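Conserved uncharacterized protein (predicted phosphoesterase COG0622) (Streptococcus pneumoniae, PDB 3CK2) is of unknown function but probably hydrolyses phosphate esters, as a two-manganese member of the calcineurin-like phosphoesterase superfamily. Local coordinates at residues K6-G17 with V33-E43; D18-Y29 with D158-V166. All blocks are in the same frame, centred on the assembly; numbering follows the deposited sequence.

Contact 1 of 2, residues K6-G17 with V33-E43; sequences KQTIIVMSDSHG and VDAVFHNGDSE. With MN (manganese (II) ion), chain B.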
loop_
_atom_site.group_PDB
_atom_site.type_symbol
_atom_site.label_atom_id
_atom_site.label_comp_id
_atom_site.label_asym_id
_atom_site.label_seq_id
_atom_site.Cartn_x
_atom_site.Cartn_y
_atom_site.Cartn_z
ATOM N N LYS A 6 -10.970 -15.318 -4.523
ATOM C CA LYS A 6 -9.757 -14.555 -4.721
ATOM C C LYS A 6 -10.060 -13.075 -4.570
ATOM O O LYS A 6 -11.129 -12.611 -4.954
ATOM C CB LYS A 6 -9.147 -14.856 -6.088
ATOM C CG LYS A 6 -7.825 -14.141 -6.350
ATOM C CD LYS A 6 -7.054 -14.759 -7.516
ATOM C CE LYS A 6 -6.493 -13.666 -8.455
ATOM N NZ LYS A 6 -7.298 -13.451 -9.721
ATOM N N GLN A 7 -9.128 -12.355 -3.949
ATOM C CA GLN A 7 -9.223 -10.920 -3.785
ATOM C C GLN A 7 -8.068 -10.274 -4.530
ATOM O O GLN A 7 -7.036 -10.910 -4.787
ATOM C CB GLN A 7 -9.136 -10.548 -2.313
ATOM C CG GLN A 7 -10.236 -11.130 -1.439
ATOM C CD GLN A 7 -9.911 -11.014 0.036
ATOM O OE1 GLN A 7 -8.742 -10.981 0.427
ATOM N NE2 GLN A 7 -10.928 -10.943 0.853
ATOM N N THR A 8 -8.287 -9.027 -4.921
ATOM C CA THR A 8 -7.282 -8.199 -5.541
ATOM C C THR A 8 -7.333 -6.844 -4.838
ATOM O O THR A 8 -8.406 -6.263 -4.666
ATOM C CB THR A 8 -7.524 -8.012 -7.049
ATOM O OG1 THR A 8 -7.504 -9.286 -7.680
ATOM C CG2 THR A 8 -6.458 -7.074 -7.669
ATOM N N ILE A 9 -6.173 -6.369 -4.396
ATOM C CA ILE A 9 -6.081 -5.025 -3.850
ATOM C C ILE A 9 -5.043 -4.248 -4.649
ATOM O O ILE A 9 -4.120 -4.828 -5.252
ATOM C CB ILE A 9 -5.782 -5.026 -2.296
ATOM C CG1 ILE A 9 -4.381 -5.598 -1.998
ATOM C CG2 ILE A 9 -6.934 -5.747 -1.504
ATOM C CD1 ILE A 9 -3.922 -5.368 -0.565
ATOM N N ILE A 10 -5.271 -2.945 -4.703
ATOM C CA ILE A 10 -4.390 -1.968 -5.351
ATOM C C ILE A 10 -3.876 -1.044 -4.259
ATOM O O ILE A 10 -4.677 -0.516 -3.452
ATOM C CB ILE A 10 -5.113 -1.149 -6.499
ATOM C CG1 ILE A 10 -5.563 -2.089 -7.644
ATOM C CG2 ILE A 10 -4.161 -0.041 -7.060
ATOM C CD1 ILE A 10 -4.346 -2.825 -8.416
ATOM N N VAL A 11 -2.543 -0.913 -4.197
ATOM C CA VAL A 11 -1.852 -0.146 -3.162
ATOM C C VAL A 11 -0.932 0.872 -3.831
ATOM O O VAL A 11 -0.111 0.491 -4.673
ATOM C CB VAL A 11 -1.009 -1.082 -2.245
ATOM C CG1 VAL A 11 -0.473 -0.303 -1.030
ATOM C CG2 VAL A 11 -1.842 -2.304 -1.806
HETATM N N MSE A 12 -1.053 2.149 -3.452
HETATM C CA MSE A 12 -0.093 3.190 -3.878
HETATM C C MSE A 12 0.315 4.065 -2.695
HETATM O O MSE A 12 -0.174 3.893 -1.605
HETATM C CB MSE A 12 -0.675 4.040 -5.018
HETATM C CG MSE A 12 -1.890 4.817 -4.588
HETATM SE SE MSE A 12 -2.661 5.932 -5.981
HETATM C CE MSE A 12 -4.489 5.888 -5.307
ATOM N N SER A 13 1.237 4.989 -2.917
ATOM C CA SER A 13 1.832 5.766 -1.845
ATOM C C SER A 13 2.744 6.829 -2.362
ATOM O O SER A 13 3.365 6.677 -3.415
ATOM C CB SER A 13 2.657 4.865 -0.909
ATOM O OG SER A 13 2.964 5.508 0.312
ATOM N N ASP A 14 2.866 7.902 -1.563
ATOM C CA ASP A 14 3.926 8.914 -1.758
ATOM C C ASP A 14 3.822 9.514 -3.170
ATOM O O ASP A 14 4.800 9.584 -3.938
ATOM C CB ASP A 14 5.309 8.322 -1.464
ATOM C CG ASP A 14 5.508 7.990 0.011
ATOM O OD1 ASP A 14 5.979 8.902 0.769
ATOM O OD2 ASP A 14 5.238 6.810 0.400
ATOM N N SER A 15 2.602 9.985 -3.447
ATOM C CA SER A 15 2.197 10.629 -4.697
ATOM C C SER A 15 2.558 12.137 -4.766
ATOM O O SER A 15 2.693 12.676 -5.837
ATOM C CB SER A 15 0.692 10.399 -4.930
ATOM O OG SER A 15 -0.073 10.616 -3.761
ATOM N N HIS A 16 2.704 12.786 -3.617
ATOM C CA HIS A 16 3.376 14.084 -3.470
ATOM C C HIS A 16 2.884 15.194 -4.395
ATOM O O HIS A 16 3.647 15.780 -5.180
ATOM C CB HIS A 16 4.917 13.920 -3.534
ATOM C CG HIS A 16 5.497 13.361 -2.267
ATOM N ND1 HIS A 16 5.629 14.111 -1.115
ATOM C CD2 HIS A 16 5.905 12.120 -1.954
ATOM C CE1 HIS A 16 6.113 13.356 -0.153
ATOM N NE2 HIS A 16 6.282 12.136 -0.632
ATOM N N GLY A 17 1.597 15.474 -4.266
ATOM C CA GLY A 17 0.976 16.589 -4.946
ATOM C C GLY A 17 0.481 16.278 -6.344
ATOM O O GLY A 17 -0.108 17.115 -6.977
ATOM N N VAL A 33 -11.886 -3.894 -8.088
ATOM C CA VAL A 33 -11.034 -4.705 -7.221
ATOM C C VAL A 33 -11.679 -4.644 -5.832
ATOM O O VAL A 33 -12.611 -3.840 -5.602
ATOM C CB VAL A 33 -9.557 -4.166 -7.207
ATOM C CG1 VAL A 33 -8.931 -4.300 -8.571
ATOM C CG2 VAL A 33 -9.502 -2.731 -6.750
ATOM N N ASP A 34 -11.206 -5.458 -4.890
ATOM C CA ASP A 34 -11.793 -5.440 -3.542
ATOM C C ASP A 34 -11.487 -4.188 -2.705
ATOM O O ASP A 34 -12.294 -3.802 -1.891
ATOM C CB ASP A 34 -11.402 -6.702 -2.779
ATOM C CG ASP A 34 -11.890 -7.936 -3.463
ATOM O OD1 ASP A 34 -12.948 -8.464 -3.059
ATOM O OD2 ASP A 34 -11.262 -8.327 -4.455
ATOM N N ALA A 35 -10.339 -3.545 -2.918
ATOM C CA ALA A 35 -9.982 -2.344 -2.171
ATOM C C ALA A 35 -8.830 -1.656 -2.865
ATOM O O ALA A 35 -8.034 -2.299 -3.547
ATOM C CB ALA A 35 -9.608 -2.692 -0.710
ATOM N N VAL A 36 -8.770 -0.324 -2.691
ATOM C CA VAL A 36 -7.700 0.506 -3.179
ATOM C C VAL A 36 -7.129 1.258 -1.997
ATOM O O VAL A 36 -7.874 1.900 -1.269
ATOM C CB VAL A 36 -8.166 1.467 -4.320
ATOM C CG1 VAL A 36 -6.987 2.358 -4.810
ATOM C CG2 VAL A 36 -8.747 0.664 -5.481
ATOM N N PHE A 37 -5.800 1.195 -1.825
ATOM C CA PHE A 37 -5.107 1.831 -0.674
ATOM C C PHE A 37 -4.081 2.888 -1.064
ATOM O O PHE A 37 -3.332 2.717 -2.023
ATOM C CB PHE A 37 -4.359 0.773 0.155
ATOM C CG PHE A 37 -5.238 -0.271 0.700
ATOM C CD1 PHE A 37 -5.773 -0.135 1.960
ATOM C CD2 PHE A 37 -5.558 -1.391 -0.058
ATOM C CE1 PHE A 37 -6.599 -1.089 2.480
ATOM C CE2 PHE A 37 -6.410 -2.353 0.459
ATOM C CZ PHE A 37 -6.933 -2.192 1.743
ATOM N N HIS A 38 -3.984 3.937 -0.263
ATOM C CA HIS A 38 -2.938 4.942 -0.449
ATOM C C HIS A 38 -2.275 5.095 0.901
ATOM O O HIS A 38 -2.951 5.331 1.868
ATOM C CB HIS A 38 -3.530 6.253 -0.962
ATOM C CG HIS A 38 -2.516 7.257 -1.383
ATOM N ND1 HIS A 38 -1.541 7.736 -0.535
ATOM C CD2 HIS A 38 -2.354 7.913 -2.553
ATOM C CE1 HIS A 38 -0.800 8.613 -1.185
ATOM N NE2 HIS A 38 -1.259 8.725 -2.420
ATOM N N ASN A 39 -0.960 4.922 0.976
ATOM C CA ASN A 39 -0.267 4.833 2.262
ATOM C C ASN A 39 0.353 6.162 2.734
ATOM O O ASN A 39 1.193 6.194 3.636
ATOM C CB ASN A 39 0.785 3.719 2.208
ATOM C CG ASN A 39 0.196 2.359 1.862
ATOM O OD1 ASN A 39 -1.010 2.134 2.036
ATOM N ND2 ASN A 39 1.060 1.427 1.380
ATOM N N GLY A 40 -0.079 7.248 2.093
ATOM C CA GLY A 40 0.190 8.598 2.541
ATOM C C GLY A 40 1.222 9.377 1.753
ATOM O O GLY A 40 1.814 8.911 0.770
ATOM N N ASP A 41 1.447 10.587 2.245
ATOM C CA ASP A 41 2.249 11.617 1.580
ATOM C C ASP A 41 1.666 11.930 0.208
ATOM O O ASP A 41 2.371 11.957 -0.788
ATOM C CB ASP A 41 3.695 11.171 1.491
ATOM C CG ASP A 41 4.522 11.608 2.647
ATOM O OD1 ASP A 41 3.979 12.135 3.620
ATOM O OD2 ASP A 41 5.762 11.409 2.544
ATOM N N SER A 42 0.358 12.138 0.159
ATOM C CA SER A 42 -0.315 12.578 -1.071
ATOM C C SER A 42 -0.205 14.082 -1.273
ATOM O O SER A 42 -0.173 14.570 -2.417
ATOM C CB SER A 42 -1.798 12.154 -1.075
ATOM O OG SER A 42 -2.511 12.690 -0.005
ATOM N N GLU A 43 -0.175 14.802 -0.148
ATOM C CA GLU A 43 -0.178 16.270 -0.101
ATOM C C GLU A 43 -1.505 16.871 -0.587
ATOM O O GLU A 43 -1.576 18.047 -0.901
ATOM C CB GLU A 43 1.017 16.859 -0.830
ATOM C CG GLU A 43 2.380 16.371 -0.302
ATOM C CD GLU A 43 3.530 17.026 -1.072
ATOM O OE1 GLU A 43 3.285 18.063 -1.716
ATOM O OE2 GLU A 43 4.666 16.502 -1.080
HETATM MN MN MN B . 7.122 10.646 0.967
HETATM O O HOH W 1 -1.237 12.899 -4.565
HETATM O O HOH W 2 8.508 12.333 1.290
HETATM O O HOH W 3 8.339 9.866 2.627
#
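Thr8 N reaches Asp34 OD2 (3.1 Å), on the carboxylate's anti side but well out of its plane, and Asp34 N returns a bond to Thr8 O. Ile9 CB lies 3.9 Å from Phe37 CE2 at the ring edge. From Ile10 to Met12 the pairing is regular parallel sheet, the axes 16° apart: Ile10 N bonds Ala35 O, Phe37 N bonds Ile10 O, and Met12 N bonds Phe37 O. Met12 CG lies between its backbone N and carbonyl carbon (chi1 64°), which sets it 3.7 Å from His38 CD2. Ser13 CA lies over one face of the His38 ring, toward its rim. Beyond the strands, Asp14 OD1 binds manganese at 2.1 Å. Ser15 OG and His38 NE2 share a hydrogen bond of 2.6 Å at the ring edge. His16 NE2 (2.3 Å) and Asp41 OD2 (2.2 Å) bind the same ion; His115 and two waters complete its six ligands. Second-shell Glu43 takes His16 ND1 on OE2 at 2.6 Å, nearly in the ring plane, fixing the imidazole's rotation. Asp41 OD2 also bridges to the second manganese, bound by Asn60, His84 and His113. Strands 7-12 and 35-38, joined through helix 19-29 in one beta-alpha-beta unit, lie between strands 145-150 and 54-56 in the mixed sheet.

Contact 2 of 2, residues D18-Y29 with D158-V166; sequences DSLIVEEVRDRY and DFLTRDHEV. With SRT (S,R meso-tartaric acid), chain F.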
loop_
_atom_site.group_PDB
_atom_site.type_symbol
_atom_site.label_atom_id
_atom_site.label_comp_id
_atom_site.label_asym_id
_atom_site.label_seq_id
_atom_site.Cartn_x
_atom_site.Cartn_y
_atom_site.Cartn_z
ATOM N N ASP A 18 0.690 15.060 -6.812
ATOM C CA ASP A 18 0.157 14.625 -8.087
ATOM C C ASP A 18 -1.244 14.049 -7.845
ATOM O O ASP A 18 -1.419 12.943 -7.357
ATOM C CB ASP A 18 1.121 13.612 -8.710
ATOM C CG ASP A 18 0.721 13.182 -10.094
ATOM O OD1 ASP A 18 -0.458 13.306 -10.469
ATOM O OD2 ASP A 18 1.613 12.682 -10.797
ATOM N N SER A 19 -2.244 14.856 -8.148
ATOM C CA SER A 19 -3.611 14.454 -7.988
ATOM C C SER A 19 -4.156 13.726 -9.224
ATOM O O SER A 19 -5.044 12.902 -9.090
ATOM C CB SER A 19 -4.481 15.677 -7.638
ATOM O OG SER A 19 -4.316 16.689 -8.591
ATOM N N LEU A 20 -3.609 14.003 -10.412
ATOM C CA LEU A 20 -4.086 13.325 -11.627
ATOM C C LEU A 20 -3.782 11.847 -11.522
ATOM O O LEU A 20 -4.598 11.022 -11.942
ATOM C CB LEU A 20 -3.473 13.889 -12.909
ATOM C CG LEU A 20 -4.014 15.158 -13.594
ATOM C CD1 LEU A 20 -3.217 15.397 -14.900
ATOM C CD2 LEU A 20 -5.532 15.166 -13.913
ATOM N N ILE A 21 -2.630 11.491 -10.944
ATOM C CA ILE A 21 -2.304 10.047 -10.844
ATOM C C ILE A 21 -3.204 9.292 -9.858
ATOM O O ILE A 21 -3.568 8.131 -10.070
ATOM C CB ILE A 21 -0.771 9.737 -10.620
ATOM C CG1 ILE A 21 -0.483 8.292 -11.070
ATOM C CG2 ILE A 21 -0.297 9.972 -9.196
ATOM C CD1 ILE A 21 -0.690 8.016 -12.578
ATOM N N VAL A 22 -3.557 9.964 -8.783
ATOM C CA VAL A 22 -4.465 9.418 -7.780
ATOM C C VAL A 22 -5.873 9.199 -8.366
ATOM O O VAL A 22 -6.485 8.148 -8.149
ATOM C CB VAL A 22 -4.474 10.348 -6.542
ATOM C CG1 VAL A 22 -5.627 9.993 -5.585
ATOM C CG2 VAL A 22 -3.118 10.265 -5.872
ATOM N N GLU A 23 -6.365 10.204 -9.094
ATOM C CA GLU A 23 -7.667 10.139 -9.812
ATOM C C GLU A 23 -7.684 9.010 -10.859
ATOM O O GLU A 23 -8.649 8.283 -10.982
ATOM C CB GLU A 23 -7.969 11.479 -10.509
ATOM C CG GLU A 23 -9.332 11.544 -11.218
ATOM C CD GLU A 23 -9.614 12.878 -11.929
ATOM O OE1 GLU A 23 -8.658 13.630 -12.223
ATOM O OE2 GLU A 23 -10.800 13.152 -12.245
ATOM N N GLU A 24 -6.600 8.905 -11.618
ATOM C CA GLU A 24 -6.466 7.900 -12.659
ATOM C C GLU A 24 -6.522 6.486 -12.092
ATOM O O GLU A 24 -7.206 5.628 -12.642
ATOM C CB GLU A 24 -5.170 8.092 -13.423
ATOM C CG GLU A 24 -5.080 7.110 -14.551
ATOM C CD GLU A 24 -3.935 7.372 -15.517
ATOM O OE1 GLU A 24 -3.208 8.401 -15.345
ATOM O OE2 GLU A 24 -3.797 6.524 -16.440
ATOM N N VAL A 25 -5.817 6.260 -10.994
ATOM C CA VAL A 25 -5.796 4.957 -10.319
ATOM C C VAL A 25 -7.140 4.638 -9.613
ATOM O O VAL A 25 -7.630 3.490 -9.674
ATOM C CB VAL A 25 -4.562 4.862 -9.321
ATOM C CG1 VAL A 25 -4.715 3.720 -8.304
ATOM C CG2 VAL A 25 -3.259 4.777 -10.112
ATOM N N ARG A 26 -7.732 5.648 -8.967
ATOM C CA ARG A 26 -9.081 5.524 -8.423
ATOM C C ARG A 26 -10.049 5.050 -9.517
ATOM O O ARG A 26 -10.700 3.993 -9.381
ATOM C CB ARG A 26 -9.617 6.841 -7.812
ATOM C CG ARG A 26 -11.046 6.616 -7.192
ATOM C CD ARG A 26 -12.045 7.785 -7.199
ATOM N NE ARG A 26 -12.115 8.510 -8.464
ATOM C CZ ARG A 26 -12.484 9.786 -8.564
ATOM N NH1 ARG A 26 -12.828 10.441 -7.480
ATOM N NH2 ARG A 26 -12.523 10.423 -9.740
ATOM N N ASP A 27 -10.138 5.867 -10.566
ATOM C CA ASP A 27 -11.026 5.651 -11.681
ATOM C C ASP A 27 -10.840 4.283 -12.341
ATOM O O ASP A 27 -11.798 3.645 -12.760
ATOM C CB ASP A 27 -10.805 6.748 -12.747
ATOM C CG ASP A 27 -11.438 8.090 -12.372
ATOM O OD1 ASP A 27 -12.098 8.176 -11.313
ATOM O OD2 ASP A 27 -11.285 9.055 -13.153
ATOM N N ARG A 28 -9.604 3.853 -12.463
ATOM C CA ARG A 28 -9.319 2.593 -13.136
ATOM C C ARG A 28 -9.825 1.395 -12.337
ATOM O O ARG A 28 -10.332 0.408 -12.897
ATOM C CB ARG A 28 -7.813 2.472 -13.339
ATOM C CG ARG A 28 -7.409 1.306 -14.185
ATOM C CD ARG A 28 -5.922 1.288 -14.364
ATOM N NE ARG A 28 -5.531 0.092 -15.092
ATOM C CZ ARG A 28 -5.627 -0.041 -16.415
ATOM N NH1 ARG A 28 -6.060 0.967 -17.183
ATOM N NH2 ARG A 28 -5.266 -1.185 -16.974
ATOM N N TYR A 29 -9.713 1.499 -11.020
ATOM C CA TYR A 29 -9.828 0.337 -10.163
ATOM C C TYR A 29 -11.024 0.337 -9.199
ATOM O O TYR A 29 -11.496 -0.752 -8.806
ATOM C CB TYR A 29 -8.527 0.169 -9.375
ATOM C CG TYR A 29 -7.329 -0.213 -10.215
ATOM C CD1 TYR A 29 -7.223 -1.488 -10.799
ATOM C CD2 TYR A 29 -6.260 0.688 -10.377
ATOM C CE1 TYR A 29 -6.074 -1.829 -11.559
ATOM C CE2 TYR A 29 -5.119 0.363 -11.091
ATOM C CZ TYR A 29 -5.015 -0.894 -11.690
ATOM O OH TYR A 29 -3.888 -1.173 -12.428
ATOM N N ASP A 158 2.576 -7.951 -7.722
ATOM C CA ASP A 158 3.163 -7.341 -8.912
ATOM C C ASP A 158 3.296 -5.862 -8.700
ATOM O O ASP A 158 2.429 -5.237 -8.096
ATOM C CB ASP A 158 2.275 -7.557 -10.113
ATOM C CG ASP A 158 2.298 -8.987 -10.600
ATOM O OD1 ASP A 158 3.364 -9.505 -11.030
ATOM O OD2 ASP A 158 1.236 -9.599 -10.506
ATOM N N PHE A 159 4.388 -5.298 -9.200
ATOM C CA PHE A 159 4.536 -3.854 -9.219
ATOM C C PHE A 159 4.234 -3.298 -10.606
ATOM O O PHE A 159 4.632 -3.859 -11.593
ATOM C CB PHE A 159 5.922 -3.461 -8.717
ATOM C CG PHE A 159 6.138 -3.796 -7.270
ATOM C CD1 PHE A 159 5.864 -2.878 -6.293
ATOM C CD2 PHE A 159 6.610 -5.041 -6.898
ATOM C CE1 PHE A 159 6.074 -3.204 -4.987
ATOM C CE2 PHE A 159 6.832 -5.358 -5.580
ATOM C CZ PHE A 159 6.550 -4.444 -4.626
ATOM N N LEU A 160 3.483 -2.194 -10.637
ATOM C CA LEU A 160 2.877 -1.668 -11.862
ATOM C C LEU A 160 3.373 -0.267 -12.093
ATOM O O LEU A 160 3.635 0.481 -11.155
ATOM C CB LEU A 160 1.350 -1.663 -11.769
ATOM C CG LEU A 160 0.524 -2.922 -12.128
ATOM C CD1 LEU A 160 1.076 -4.187 -11.584
ATOM C CD2 LEU A 160 -0.893 -2.704 -11.623
ATOM N N THR A 161 3.523 0.072 -13.362
ATOM C CA THR A 161 3.994 1.375 -13.735
ATOM C C THR A 161 2.801 2.312 -13.789
ATOM O O THR A 161 1.643 1.900 -13.604
ATOM C CB THR A 161 4.733 1.370 -15.086
ATOM O OG1 THR A 161 3.805 1.155 -16.145
ATOM C CG2 THR A 161 5.880 0.333 -15.116
ATOM N N ARG A 162 3.096 3.588 -14.037
ATOM C CA ARG A 162 2.060 4.610 -14.214
ATOM C C ARG A 162 1.227 4.421 -15.474
ATOM O O ARG A 162 0.195 5.117 -15.652
ATOM C CB ARG A 162 2.705 6.010 -14.172
ATOM C CG ARG A 162 3.046 6.397 -12.730
ATOM C CD ARG A 162 3.852 7.695 -12.612
ATOM N NE ARG A 162 3.113 8.850 -13.093
ATOM C CZ ARG A 162 2.698 9.864 -12.360
ATOM N NH1 ARG A 162 2.998 9.935 -11.093
ATOM N NH2 ARG A 162 2.028 10.856 -12.926
ATOM N N ASP A 163 1.653 3.493 -16.338
ATOM C CA ASP A 163 0.841 3.045 -17.463
ATOM C C ASP A 163 0.146 1.721 -17.184
ATOM O O ASP A 163 -0.494 1.166 -18.068
ATOM C CB ASP A 163 1.701 2.950 -18.751
ATOM C CG ASP A 163 2.136 4.315 -19.266
ATOM O OD1 ASP A 163 1.648 5.373 -18.760
ATOM O OD2 ASP A 163 2.967 4.330 -20.178
ATOM N N HIS A 164 0.278 1.231 -15.946
ATOM C CA HIS A 164 -0.502 0.106 -15.427
ATOM C C HIS A 164 -0.029 -1.217 -16.015
ATOM O O HIS A 164 -0.814 -2.153 -16.224
ATOM C CB HIS A 164 -2.002 0.326 -15.681
ATOM C CG HIS A 164 -2.464 1.720 -15.394
ATOM N ND1 HIS A 164 -2.448 2.257 -14.129
ATOM C CD2 HIS A 164 -2.912 2.705 -16.218
ATOM C CE1 HIS A 164 -2.882 3.505 -14.182
ATOM N NE2 HIS A 164 -3.170 3.801 -15.440
ATOM N N GLU A 165 1.277 -1.292 -16.268
ATOM C CA GLU A 165 1.899 -2.502 -16.818
ATOM C C GLU A 165 2.752 -3.079 -15.724
ATOM O O GLU A 165 3.336 -2.320 -14.959
ATOM C CB GLU A 165 2.823 -2.165 -17.977
ATOM C CG GLU A 165 2.239 -1.279 -19.037
ATOM C CD GLU A 165 1.476 -2.006 -20.098
ATOM O OE1 GLU A 165 1.628 -3.248 -20.250
ATOM O OE2 GLU A 165 0.743 -1.305 -20.835
ATOM N N VAL A 166 2.884 -4.404 -15.678
ATOM C CA VAL A 166 3.772 -5.041 -14.714
ATOM C C VAL A 166 5.205 -4.616 -15.046
ATOM O O VAL A 166 5.623 -4.611 -16.207
ATOM C CB VAL A 166 3.596 -6.560 -14.697
ATOM C CG1 VAL A 166 4.515 -7.234 -13.723
ATOM C CG2 VAL A 166 2.146 -6.941 -14.369
HETATM O O1 SRT F . 4.039 -13.305 -12.502
HETATM O O11 SRT F . 5.884 -12.807 -13.607
HETATM C C1 SRT F . 4.679 -12.597 -13.317
HETATM C C2 SRT F . 3.972 -11.426 -13.951
HETATM O O2 SRT F . 3.404 -10.655 -12.895
HETATM C C3 SRT F . 2.817 -11.805 -14.899
HETATM O O3 SRT F . 2.944 -13.164 -15.347
HETATM C C4 SRT F . 2.705 -10.858 -16.081
HETATM O O4 SRT F . 1.731 -10.989 -16.861
HETATM O O41 SRT F . 3.546 -9.944 -16.258
#
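Arg28 lays its guanidinium flat on the imidazole of His164, the two planes 3° apart and their centres separated by 4.2 Å. The chains slide past each other in opposite directions, so that Arg28 CD sits 3.6 Å from the centroid of the His164 ring, over its face, as a CH-pi contact, and NE lies above His164 CG. An extended run from CG to NE gives Arg28 the length for this. Glu24 works at the edge instead: His164 NE2 donates to Glu24 OE2 over 3.0 Å, nearly in the ring plane, but the carboxylate is turned 71° from the ring and is met from above its own plane. With ND1 bonded to Tyr145 OH, both ring nitrogens are engaged and the imidazole's rotation is fixed. His164 closes a type I turn begun at Thr161, after strand 154-160, and this turn leans on the helix of the beta-alpha-beta unit. At the helix start, Arg162 bends at chi3 (63°) and grips Asp18 OD2 end-on with NH2 (2.8 Å) and NH1 (3.1 Å) in a salt bridge, with OD2 in the guanidinium plane. Ile21 CG1 covers the centre of one guanidinium face, 3.8 Å from Arg162 CZ. Asp18 is also the N-cap, its OD1 accepting from Ile21 N at 2.9 Å. Toward the helix end, Tyr29 OH touches Leu160 CD2 and bonds Tyr145 OH.

The two contacts have centres about 9 Å apart and share the mixed six-stranded sheet. Along the chain they alternate: strand 7-12 runs into helix 19-29, which leads to strand 35-38, and residues 158-166 follow far later. Helix 19-29 of contact 2 therefore crosses over between the strands of contact 1 and packs on them, as Ile10 CG1 to Tyr29 CD1 (3.6 Å) and Met12 CE to Val25 CG1 (3.7 Å) attest. Contact 1 carries the metal-binding loops at its strand ends; contact 2 joins the covering helix to a late turn, with the side chain of Asp18 about 12 Å from a manganese and the bound tartrate beside Asp158 and Val166, which flank the turn.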